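Long-range contact in sortase (Streptomyces avermitilis, PDB 5GO5), which is a housekeeping class E sortase, a calcium-independent cysteine transpeptidase that probably joins proteins carrying a sorting signal to the cell wall: residues L114-V120 with Y131-P137. Sequence-based numbering, arbitrary orientation.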
loop_
_atom_site.group_PDB
_atom_site.type_symbol
_atom_site.label_atom_id
_atom_site.label_comp_id
_atom_site.label_asym_id
_atom_site.label_seq_id
_atom_site.Cartn_x
_atom_site.Cartn_y
_atom_site.Cartn_z
ATOM N N LEU A 114 -10.837 -2.437 5.984
ATOM C CA LEU A 114 -9.534 -2.479 6.618
ATOM C C LEU A 114 -9.580 -1.964 8.062
ATOM O O LEU A 114 -10.328 -1.035 8.363
ATOM C CB LEU A 114 -8.502 -1.664 5.806
ATOM C CG LEU A 114 -8.232 -2.149 4.395
ATOM C CD1 LEU A 114 -7.446 -1.123 3.603
ATOM C CD2 LEU A 114 -7.555 -3.517 4.444
ATOM N N ARG A 115 -8.811 -2.593 8.932
ATOM C CA ARG A 115 -8.825 -2.295 10.352
ATOM C C ARG A 115 -7.413 -2.196 10.866
ATOM O O ARG A 115 -6.465 -2.814 10.341
ATOM C CB ARG A 115 -9.507 -3.408 11.138
ATOM C CG ARG A 115 -10.888 -3.829 10.684
ATOM C CD ARG A 115 -11.243 -5.101 11.405
ATOM N NE ARG A 115 -12.539 -5.638 11.001
ATOM C CZ ARG A 115 -13.143 -6.676 11.585
ATOM N NH1 ARG A 115 -12.568 -7.339 12.606
ATOM N NH2 ARG A 115 -14.337 -7.065 11.139
ATOM N N HIS A 116 -7.257 -1.491 11.988
ATOM C CA HIS A 116 -5.983 -1.555 12.705
ATOM C C HIS A 116 -5.560 -2.996 12.956
ATOM O O HIS A 116 -6.379 -3.843 13.383
ATOM C CB HIS A 116 -6.066 -0.825 14.056
ATOM C CG HIS A 116 -6.415 0.632 13.941
ATOM N ND1 HIS A 116 -6.490 1.460 15.045
ATOM C CD2 HIS A 116 -6.704 1.418 12.864
ATOM C CE1 HIS A 116 -6.843 2.677 14.664
ATOM N NE2 HIS A 116 -6.994 2.675 13.351
ATOM N N GLY A 117 -4.292 -3.288 12.695
ATOM C CA GLY A 117 -3.718 -4.595 12.906
ATOM C C GLY A 117 -3.780 -5.485 11.687
ATOM O O GLY A 117 -3.098 -6.487 11.675
ATOM N N ASP A 118 -4.574 -5.109 10.685
ATOM C CA ASP A 118 -4.610 -5.842 9.414
ATOM C C ASP A 118 -3.257 -5.735 8.701
ATOM O O ASP A 118 -2.632 -4.685 8.712
ATOM C CB ASP A 118 -5.709 -5.354 8.532
ATOM C CG ASP A 118 -7.084 -5.870 8.937
ATOM O OD1 ASP A 118 -7.200 -6.784 9.792
ATOM O OD2 ASP A 118 -8.044 -5.369 8.371
ATOM N N GLU A 119 -2.842 -6.841 8.090
ATOM C CA GLU A 119 -1.578 -6.957 7.415
ATOM C C GLU A 119 -1.717 -6.611 5.937
ATOM O O GLU A 119 -2.730 -6.934 5.275
ATOM C CB GLU A 119 -1.028 -8.366 7.557
ATOM C CG GLU A 119 -0.754 -8.762 9.005
ATOM C CD GLU A 119 -1.170 -10.215 9.290
ATOM O OE1 GLU A 119 -2.158 -10.743 8.700
ATOM O OE2 GLU A 119 -0.480 -10.863 10.081
ATOM N N VAL A 120 -0.674 -5.976 5.427
ATOM C CA VAL A 120 -0.482 -5.686 4.008
ATOM C C VAL A 120 0.864 -6.266 3.637
ATOM O O VAL A 120 1.869 -5.885 4.203
ATOM C CB VAL A 120 -0.524 -4.154 3.737
ATOM C CG1 VAL A 120 -0.264 -3.861 2.284
ATOM C CG2 VAL A 120 -1.848 -3.540 4.217
ATOM N N TYR A 131 3.658 -5.500 6.379
ATOM C CA TYR A 131 3.300 -4.274 7.042
ATOM C C TYR A 131 2.038 -4.463 7.869
ATOM O O TYR A 131 1.180 -5.287 7.523
ATOM C CB TYR A 131 3.085 -3.161 6.025
ATOM C CG TYR A 131 4.308 -2.662 5.311
ATOM C CD1 TYR A 131 4.806 -3.298 4.172
ATOM C CD2 TYR A 131 5.003 -1.512 5.760
ATOM C CE1 TYR A 131 5.921 -2.804 3.482
ATOM C CE2 TYR A 131 6.106 -1.020 5.068
ATOM C CZ TYR A 131 6.571 -1.664 3.941
ATOM O OH TYR A 131 7.664 -1.101 3.294
ATOM N N VAL A 132 1.894 -3.685 8.928
ATOM C CA VAL A 132 0.700 -3.750 9.784
ATOM C C VAL A 132 0.046 -2.387 9.891
ATOM O O VAL A 132 0.708 -1.421 10.211
ATOM C CB VAL A 132 1.068 -4.268 11.167
ATOM C CG1 VAL A 132 -0.161 -4.203 12.102
ATOM C CG2 VAL A 132 1.546 -5.697 11.038
ATOM N N ILE A 133 -1.241 -2.329 9.620
ATOM C CA ILE A 133 -2.003 -1.079 9.647
ATOM C C ILE A 133 -2.115 -0.497 11.046
ATOM O O ILE A 133 -2.512 -1.202 11.998
ATOM C CB ILE A 133 -3.395 -1.252 9.017
ATOM C CG1 ILE A 133 -3.245 -1.530 7.520
ATOM C CG2 ILE A 133 -4.250 -0.017 9.257
ATOM C CD1 ILE A 133 -4.528 -1.817 6.779
ATOM N N ASP A 134 -1.739 0.770 11.188
ATOM C CA ASP A 134 -1.866 1.455 12.497
ATOM C C ASP A 134 -2.990 2.462 12.549
ATOM O O ASP A 134 -3.568 2.708 13.633
ATOM C CB ASP A 134 -0.593 2.164 12.826
ATOM C CG ASP A 134 0.554 1.231 13.031
ATOM O OD1 ASP A 134 0.482 0.362 13.917
ATOM O OD2 ASP A 134 1.533 1.315 12.267
ATOM N N THR A 135 -3.266 3.116 11.431
ATOM C CA THR A 135 -4.206 4.240 11.381
ATOM C C THR A 135 -5.068 4.163 10.141
ATOM O O THR A 135 -4.592 3.816 9.072
ATOM C CB THR A 135 -3.422 5.554 11.429
ATOM O OG1 THR A 135 -2.577 5.509 12.563
ATOM C CG2 THR A 135 -4.350 6.767 11.523
ATOM N N GLY A 136 -6.358 4.475 10.314
ATOM C CA GLY A 136 -7.324 4.541 9.240
ATOM C C GLY A 136 -8.264 3.344 9.287
ATOM O O GLY A 136 -8.137 2.492 10.205
ATOM N N PRO A 137 -9.171 3.228 8.315
ATOM C CA PRO A 137 -9.280 4.131 7.183
ATOM C C PRO A 137 -9.709 5.537 7.556
ATOM O O PRO A 137 -10.647 5.720 8.368
ATOM C CB PRO A 137 -10.329 3.480 6.294
ATOM C CG PRO A 137 -10.300 2.075 6.654
ATOM C CD PRO A 137 -10.008 2.045 8.118
HETATM O O HOH W 1 -7.716 5.272 12.845
#
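Ile133 reaches from its strand into the bend of residues 114-120 and meets it on several sides. With CG1 beside its own backbone N (chi1 -67°) and the chain then extended, CG1 lies 3.4 Å from Asp118 O and CD1 comes to rest between Leu114 CB and Val120 CG2, while the CG2 branch turns to Arg115 O. The backbone of Ile133 is gripped as well: its N-H gives an almost straight bond to Asp118 O, and its O takes the N-H of Gly117 at 2.8 Å. Farther along, Val120 and Tyr131 form an antiparallel hydrogen-bonded pair, with Val120 O in the plane of the Tyr131 ring at its edge; the phenol end leads away, its OH hydrogen-bonded to the backbone N of Gly90.

The bend itself is a type II turn, closed by the backbone bond from Asp118 N to Arg115 O. At Gly117 phi is positive (92°), where a side chain would press on the preceding carbonyl O. The Asp118 carboxylate ties the turn together, OD2 accepting the N-H of Arg115 from above the carboxylate plane while also forming a salt bridge with Arg58. His116 lays its imidazole against the backbone of residues 134-136, so that Asp134 O sits over the centre of the ring, 3.3 Å above its plane. At the ring edge NE2 meets a water at 2.7 Å, and that water accepts the N-H of Gly136. Beyond a classic bulge at Asp134 and Thr135, opposite Trp182, the chain reaches cis-Pro137, whose CD packs 3.1 Å from Leu114 O.

In the sortase barrel this joins the entry to strand 119-123 with its hairpin partner 127-140, away from the catalytic site. The chemistry implies a turn fixed by its own backbone bond, the Asp118 carboxylate and two backbone bonds to Ile133, whose side chain is set against it, with imidazole and water bridging to strand 127-140 where its pairing with strand 119-123 has ended.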